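Local atomic coordinates of carboxyvinyl-carboxyphosphonate phosphorylmutase (Bacillus anthracis, PDB entry 4IQD), a protein that belongs to the phosphoenolpyruvate phosphomutase family of enzymes, which are built on a TIM-barrel fold. Residues A[195-200]-A[204-209]; A[41-46]-A[281-286]. One frame throughout, in Å; residues are numbered along the deposited sequence.

Contact 1: residues A[195-200]-A[204-209]; sequences EALQSE and RLFNSK
R204 sits one helical turn past E200 in a beta-alpha unit of the TIM barrel, where strand 191-194 runs through a short loop into helix 200-209. Its backbone N donates to the O of E200 at 3.1 Å and 179°, an i to i+4 bond of the helix's opening turn. The R204 side chain extends from CG to NE and lies alongside that of E200, both pointing the same way. The guanidinium turns its NE and NH2 edge to a single oxygen: OE1 of E200 accepts from NH2 at 3.1 Å and from NE at 3.2 Å. OE1 lies in the guanidinium plane, whereas both donors come from one face of the carboxylate, out of its plane; the two planes are 38° apart. E200 swings its CG away from the backbone N (chi1 171°) and bends at chi2, and with the extended R204 chain this puts the carboxylate beside the guanidinium in an exposed salt bridge. At the start of this turn S199 is the N-cap, its OG bonded to the N of E202.

F206, two residues on, points inward from the helix to meet L197 of the loop, the two side chains crossing at about a right angle. This is the buried half of the contact. F206 is packed between helix 174-187 and strand 191-194, and L197 also touches L174. The two leucine methyls share the work: L197 CD2 comes to 4.1 Å from F206 CD1, while L197 CD1 reaches F206 CB at 3.7 Å and F206 CG at 3.8 Å.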
loop_
_atom_site.group_PDB
_atom_site.type_symbol
_atom_site.label_atom_id
_atom_site.label_comp_id
_atom_site.label_asym_id
_atom_site.label_seq_id
_atom_site.Cartn_x
_atom_site.Cartn_y
_atom_site.Cartn_z
ATOM N N GLU A 195 1.741 -24.817 -11.723
ATOM C CA GLU A 195 1.157 -23.772 -12.553
ATOM C C GLU A 195 0.515 -24.304 -13.831
ATOM O O GLU A 195 1.128 -25.057 -14.594
ATOM C CB GLU A 195 2.191 -22.694 -12.888
ATOM C CG GLU A 195 1.770 -21.755 -14.019
ATOM C CD GLU A 195 0.673 -20.779 -13.623
ATOM O OE1 GLU A 195 0.343 -20.694 -12.422
ATOM O OE2 GLU A 195 0.145 -20.086 -14.519
ATOM N N ALA A 196 -0.736 -23.908 -14.037
ATOM C CA ALA A 196 -1.451 -24.175 -15.275
ATOM C C ALA A 196 -1.510 -25.646 -15.655
ATOM O O ALA A 196 -1.090 -26.019 -16.749
ATOM C CB ALA A 196 -0.858 -23.357 -16.418
ATOM N N LEU A 197 -2.015 -26.483 -14.757
ATOM C CA LEU A 197 -2.454 -27.806 -15.170
ATOM C C LEU A 197 -3.750 -27.566 -15.928
ATOM O O LEU A 197 -4.447 -26.591 -15.669
ATOM C CB LEU A 197 -2.671 -28.726 -13.977
ATOM C CG LEU A 197 -1.454 -29.089 -13.134
ATOM C CD1 LEU A 197 -1.893 -29.966 -11.979
ATOM C CD2 LEU A 197 -0.406 -29.789 -13.977
ATOM N N GLN A 198 -4.074 -28.441 -16.872
ATOM C CA GLN A 198 -5.035 -28.071 -17.906
ATOM C C GLN A 198 -6.435 -28.678 -17.829
ATOM O O GLN A 198 -7.267 -28.410 -18.697
ATOM C CB GLN A 198 -4.421 -28.307 -19.289
ATOM C CG GLN A 198 -3.191 -27.447 -19.538
ATOM C CD GLN A 198 -2.488 -27.782 -20.831
ATOM O OE1 GLN A 198 -3.048 -28.445 -21.699
ATOM N NE2 GLN A 198 -1.252 -27.322 -20.966
ATOM N N SER A 199 -6.711 -29.473 -16.800
ATOM C CA SER A 199 -8.023 -30.102 -16.687
ATOM C C SER A 199 -8.265 -30.761 -15.343
ATOM O O SER A 199 -7.350 -30.925 -14.540
ATOM C CB SER A 199 -8.203 -31.158 -17.775
ATOM O OG SER A 199 -7.317 -32.242 -17.569
ATOM N N GLU A 200 -9.516 -31.151 -15.124
ATOM C CA GLU A 200 -9.889 -31.933 -13.959
ATOM C C GLU A 200 -9.046 -33.198 -13.814
ATOM O O GLU A 200 -8.558 -33.506 -12.726
ATOM C CB GLU A 200 -11.394 -32.258 -13.970
ATOM C CG GLU A 200 -11.845 -33.261 -12.897
ATOM C CD GLU A 200 -13.198 -32.919 -12.278
ATOM O OE1 GLU A 200 -13.725 -33.745 -11.501
ATOM O OE2 GLU A 200 -13.734 -31.826 -12.558
ATOM N N ARG A 204 -6.340 -34.227 -10.669
ATOM C CA ARG A 204 -6.442 -35.487 -9.938
ATOM C C ARG A 204 -5.244 -36.406 -10.188
ATOM O O ARG A 204 -4.766 -37.072 -9.271
ATOM C CB ARG A 204 -7.742 -36.206 -10.307
ATOM C CG ARG A 204 -9.008 -35.382 -10.092
ATOM C CD ARG A 204 -10.256 -36.220 -10.364
ATOM N NE ARG A 204 -11.502 -35.518 -10.060
ATOM C CZ ARG A 204 -12.094 -35.517 -8.868
ATOM N NH1 ARG A 204 -11.551 -36.171 -7.853
ATOM N NH2 ARG A 204 -13.227 -34.852 -8.685
ATOM N N LEU A 205 -4.767 -36.442 -11.429
ATOM C CA LEU A 205 -3.621 -37.279 -11.776
ATOM C C LEU A 205 -2.341 -36.779 -11.124
ATOM O O LEU A 205 -1.538 -37.568 -10.624
ATOM C CB LEU A 205 -3.419 -37.334 -13.286
ATOM C CG LEU A 205 -2.159 -38.077 -13.734
ATOM C CD1 LEU A 205 -2.193 -39.531 -13.275
ATOM C CD2 LEU A 205 -1.984 -37.997 -15.238
ATOM N N PHE A 206 -2.148 -35.466 -11.151
ATOM C CA PHE A 206 -0.955 -34.866 -10.574
ATOM C C PHE A 206 -0.937 -35.145 -9.077
ATOM O O PHE A 206 0.081 -35.551 -8.525
ATOM C CB PHE A 206 -0.927 -33.362 -10.850
ATOM C CG PHE A 206 0.402 -32.714 -10.571
ATOM C CD1 PHE A 206 1.350 -32.587 -11.572
ATOM C CD2 PHE A 206 0.697 -32.219 -9.312
ATOM C CE1 PHE A 206 2.573 -31.987 -11.321
ATOM C CE2 PHE A 206 1.918 -31.617 -9.054
ATOM C CZ PHE A 206 2.856 -31.502 -10.061
ATOM N N ASN A 207 -2.084 -34.935 -8.436
ATOM C CA ASN A 207 -2.259 -35.234 -7.022
ATOM C C ASN A 207 -1.942 -36.693 -6.714
ATOM O O ASN A 207 -1.371 -37.009 -5.670
ATOM C CB ASN A 207 -3.696 -34.905 -6.601
ATOM C CG ASN A 207 -3.931 -35.090 -5.114
ATOM O OD1 ASN A 207 -3.018 -34.946 -4.301
ATOM N ND2 ASN A 207 -5.167 -35.411 -4.750
ATOM N N SER A 208 -2.298 -37.574 -7.643
ATOM C CA SER A 208 -2.136 -39.009 -7.454
ATOM C C SER A 208 -0.683 -39.439 -7.565
ATOM O O SER A 208 -0.267 -40.417 -6.951
ATOM C CB SER A 208 -2.971 -39.773 -8.480
ATOM O OG SER A 208 -3.000 -41.154 -8.172
ATOM N N LYS A 209 0.090 -38.705 -8.353
ATOM C CA LYS A 209 1.463 -39.096 -8.630
ATOM C C LYS A 209 2.479 -38.308 -7.810
ATOM O O LYS A 209 3.671 -38.605 -7.850
ATOM C CB LYS A 209 1.768 -38.939 -10.121
ATOM C CG LYS A 209 2.394 -40.167 -10.765
ATOM C CD LYS A 209 1.335 -41.151 -11.227
ATOM C CE LYS A 209 1.956 -42.462 -11.672
ATOM N NZ LYS A 209 3.005 -42.268 -12.712
#

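Contact 2: residues A[41-46]-A[281-286]; sequences AALVAR and YETISY
A Schellman motif closes helix 277-283, and this helix end packs against helix 39-48 of the TIM barrel. Y286 N bonds to Y281 O at 2.9 Å, with a weaker S285 N to E282 O link inside it, and S285, at positive phi, is the C-prime residue. The contact itself is apolar and small. L43 points from its helix at T283, and the two side chains cross at a slant, with L43 CB 3.8 Å from T283 CG2. That methyl is anti to the backbone N of T283, which places OG1 beside the N, and the hydroxyl bonds to the O of E279 in its own helix. Further along L43, CD1 lies 3.8 Å from the carbonyl O of T283 and makes a looser contact with I284 CG2 at 4.3 Å. Around this patch, T283 also touches M40 and N47 of helix 39-48, while L43 packs on A87 of helix 74-88. The second subunit takes part as well: L43 rests on its G65, and V44 on its Y254. Here the penultimate helix of the chain is laid against an outer helix of the barrel beside the subunit interface, its last turn finished by a Schellman C-cap.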
loop_
_atom_site.group_PDB
_atom_site.type_symbol
_atom_site.label_atom_id
_atom_site.label_comp_id
_atom_site.label_asym_id
_atom_site.label_seq_id
_atom_site.Cartn_x
_atom_site.Cartn_y
_atom_site.Cartn_z
ATOM N N ALA A 41 -5.191 -4.322 3.705
ATOM C CA ALA A 41 -5.794 -5.489 3.076
ATOM C C ALA A 41 -5.651 -6.708 3.984
ATOM O O ALA A 41 -6.554 -7.535 4.074
ATOM C CB ALA A 41 -5.162 -5.754 1.714
ATOM N N ALA A 42 -4.513 -6.798 4.664
ATOM C CA ALA A 42 -4.255 -7.890 5.593
ATOM C C ALA A 42 -5.254 -7.883 6.750
ATOM O O ALA A 42 -5.751 -8.930 7.162
ATOM C CB ALA A 42 -2.833 -7.800 6.119
ATOM N N LEU A 43 -5.548 -6.694 7.262
ATOM C CA LEU A 43 -6.481 -6.544 8.370
ATOM C C LEU A 43 -7.914 -6.884 7.972
ATOM O O LEU A 43 -8.654 -7.487 8.744
ATOM C CB LEU A 43 -6.410 -5.121 8.924
ATOM C CG LEU A 43 -5.111 -4.786 9.661
ATOM C CD1 LEU A 43 -4.949 -3.280 9.840
ATOM C CD2 LEU A 43 -5.072 -5.497 11.006
ATOM N N VAL A 44 -8.304 -6.490 6.765
ATOM C CA VAL A 44 -9.649 -6.771 6.273
ATOM C C VAL A 44 -9.853 -8.263 6.048
ATOM O O VAL A 44 -10.920 -8.804 6.337
ATOM C CB VAL A 44 -9.941 -6.029 4.962
ATOM C CG1 VAL A 44 -11.358 -6.306 4.511
ATOM C CG2 VAL A 44 -9.735 -4.549 5.144
ATOM N N ALA A 45 -8.822 -8.923 5.532
ATOM C CA ALA A 45 -8.879 -10.356 5.291
ATOM C C ALA A 45 -9.098 -11.114 6.593
ATOM O O ALA A 45 -9.972 -11.976 6.677
ATOM C CB ALA A 45 -7.607 -10.829 4.606
ATOM N N ARG A 46 -8.296 -10.779 7.600
ATOM C CA ARG A 46 -8.402 -11.386 8.921
ATOM C C ARG A 46 -9.817 -11.224 9.449
ATOM O O ARG A 46 -10.461 -12.194 9.840
ATOM C CB ARG A 46 -7.402 -10.733 9.882
ATOM C CG ARG A 46 -7.270 -11.410 11.247
ATOM C CD ARG A 46 -8.083 -10.712 12.334
ATOM N NE ARG A 46 -7.653 -9.334 12.572
ATOM C CZ ARG A 46 -6.656 -8.990 13.381
ATOM N NH1 ARG A 46 -5.973 -9.924 14.027
ATOM N NH2 ARG A 46 -6.338 -7.714 13.540
ATOM N N TYR A 281 -11.702 2.899 12.673
ATOM C CA TYR A 281 -11.374 2.960 14.096
ATOM C C TYR A 281 -11.130 1.565 14.656
ATOM O O TYR A 281 -10.131 1.316 15.329
ATOM C CB TYR A 281 -12.520 3.647 14.850
ATOM C CG TYR A 281 -12.367 3.746 16.356
ATOM C CD1 TYR A 281 -11.931 4.923 16.954
ATOM C CD2 TYR A 281 -12.695 2.677 17.182
ATOM C CE1 TYR A 281 -11.809 5.022 18.330
ATOM C CE2 TYR A 281 -12.569 2.766 18.555
ATOM C CZ TYR A 281 -12.125 3.939 19.124
ATOM O OH TYR A 281 -12.002 4.024 20.491
ATOM N N GLU A 282 -12.046 0.654 14.358
ATOM C CA GLU A 282 -11.967 -0.696 14.888
ATOM C C GLU A 282 -10.988 -1.569 14.106
ATOM O O GLU A 282 -10.410 -2.502 14.656
ATOM C CB GLU A 282 -13.360 -1.335 14.919
ATOM C CG GLU A 282 -13.433 -2.669 15.654
ATOM C CD GLU A 282 -13.206 -2.546 17.154
ATOM O OE1 GLU A 282 -13.137 -1.409 17.671
ATOM O OE2 GLU A 282 -13.102 -3.596 17.821
ATOM N N THR A 283 -10.794 -1.262 12.827
ATOM C CA THR A 283 -9.902 -2.067 11.994
ATOM C C THR A 283 -8.438 -1.913 12.391
ATOM O O THR A 283 -7.707 -2.899 12.481
ATOM C CB THR A 283 -10.054 -1.743 10.500
ATOM O OG1 THR A 283 -11.366 -2.114 10.065
ATOM C CG2 THR A 283 -9.032 -2.516 9.686
ATOM N N ILE A 284 -8.011 -0.679 12.630
ATOM C CA ILE A 284 -6.645 -0.441 13.084
ATOM C C ILE A 284 -6.559 -0.446 14.609
ATOM O O ILE A 284 -5.548 -0.045 15.181
ATOM C CB ILE A 284 -6.064 0.865 12.515
ATOM C CG1 ILE A 284 -6.970 2.045 12.851
ATOM C CG2 ILE A 284 -5.876 0.750 11.011
ATOM C CD1 ILE A 284 -6.560 3.325 12.178
ATOM N N SER A 285 -7.632 -0.911 15.246
ATOM C CA SER A 285 -7.683 -1.120 16.693
ATOM C C SER A 285 -7.336 0.127 17.494
ATOM O O SER A 285 -6.592 0.048 18.472
ATOM C CB SER A 285 -6.750 -2.263 17.104
ATOM O OG SER A 285 -7.032 -3.447 16.379
ATOM N N TYR A 286 -7.876 1.268 17.083
ATOM C CA TYR A 286 -7.575 2.534 17.740
ATOM C C TYR A 286 -7.852 2.453 19.239
ATOM O O TYR A 286 -7.083 2.966 20.049
ATOM C CB TYR A 286 -8.382 3.666 17.106
ATOM C CG TYR A 286 -8.007 5.053 17.590
ATOM C CD1 TYR A 286 -7.094 5.833 16.890
ATOM C CD2 TYR A 286 -8.578 5.588 18.737
ATOM C CE1 TYR A 286 -6.758 7.105 17.326
ATOM C CE2 TYR A 286 -8.248 6.854 19.180
ATOM C CZ TYR A 286 -7.339 7.608 18.474
ATOM O OH TYR A 286 -7.014 8.868 18.922
#

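In the fold
Contact 1 and contact 2 lie on opposite sides of the chain's centre, with their centres about 37 Å apart and their nearest atoms about 21 Å apart, and they share no helix or strand. Contact 1 is local, joining a loop to the helix that follows it; its buried L197 and F206 pair is accompanied by an exposed charged pair. Contact 2 brings together residues more than 230 positions apart and is a largely buried, apolar meeting of one helix with the C-terminal end of another, without a salt bridge. The second subunit packs on contact 2 but does not touch contact 1. Each also features a helix end: an N-cap in 195-200, a Schellman C-cap in 281-286.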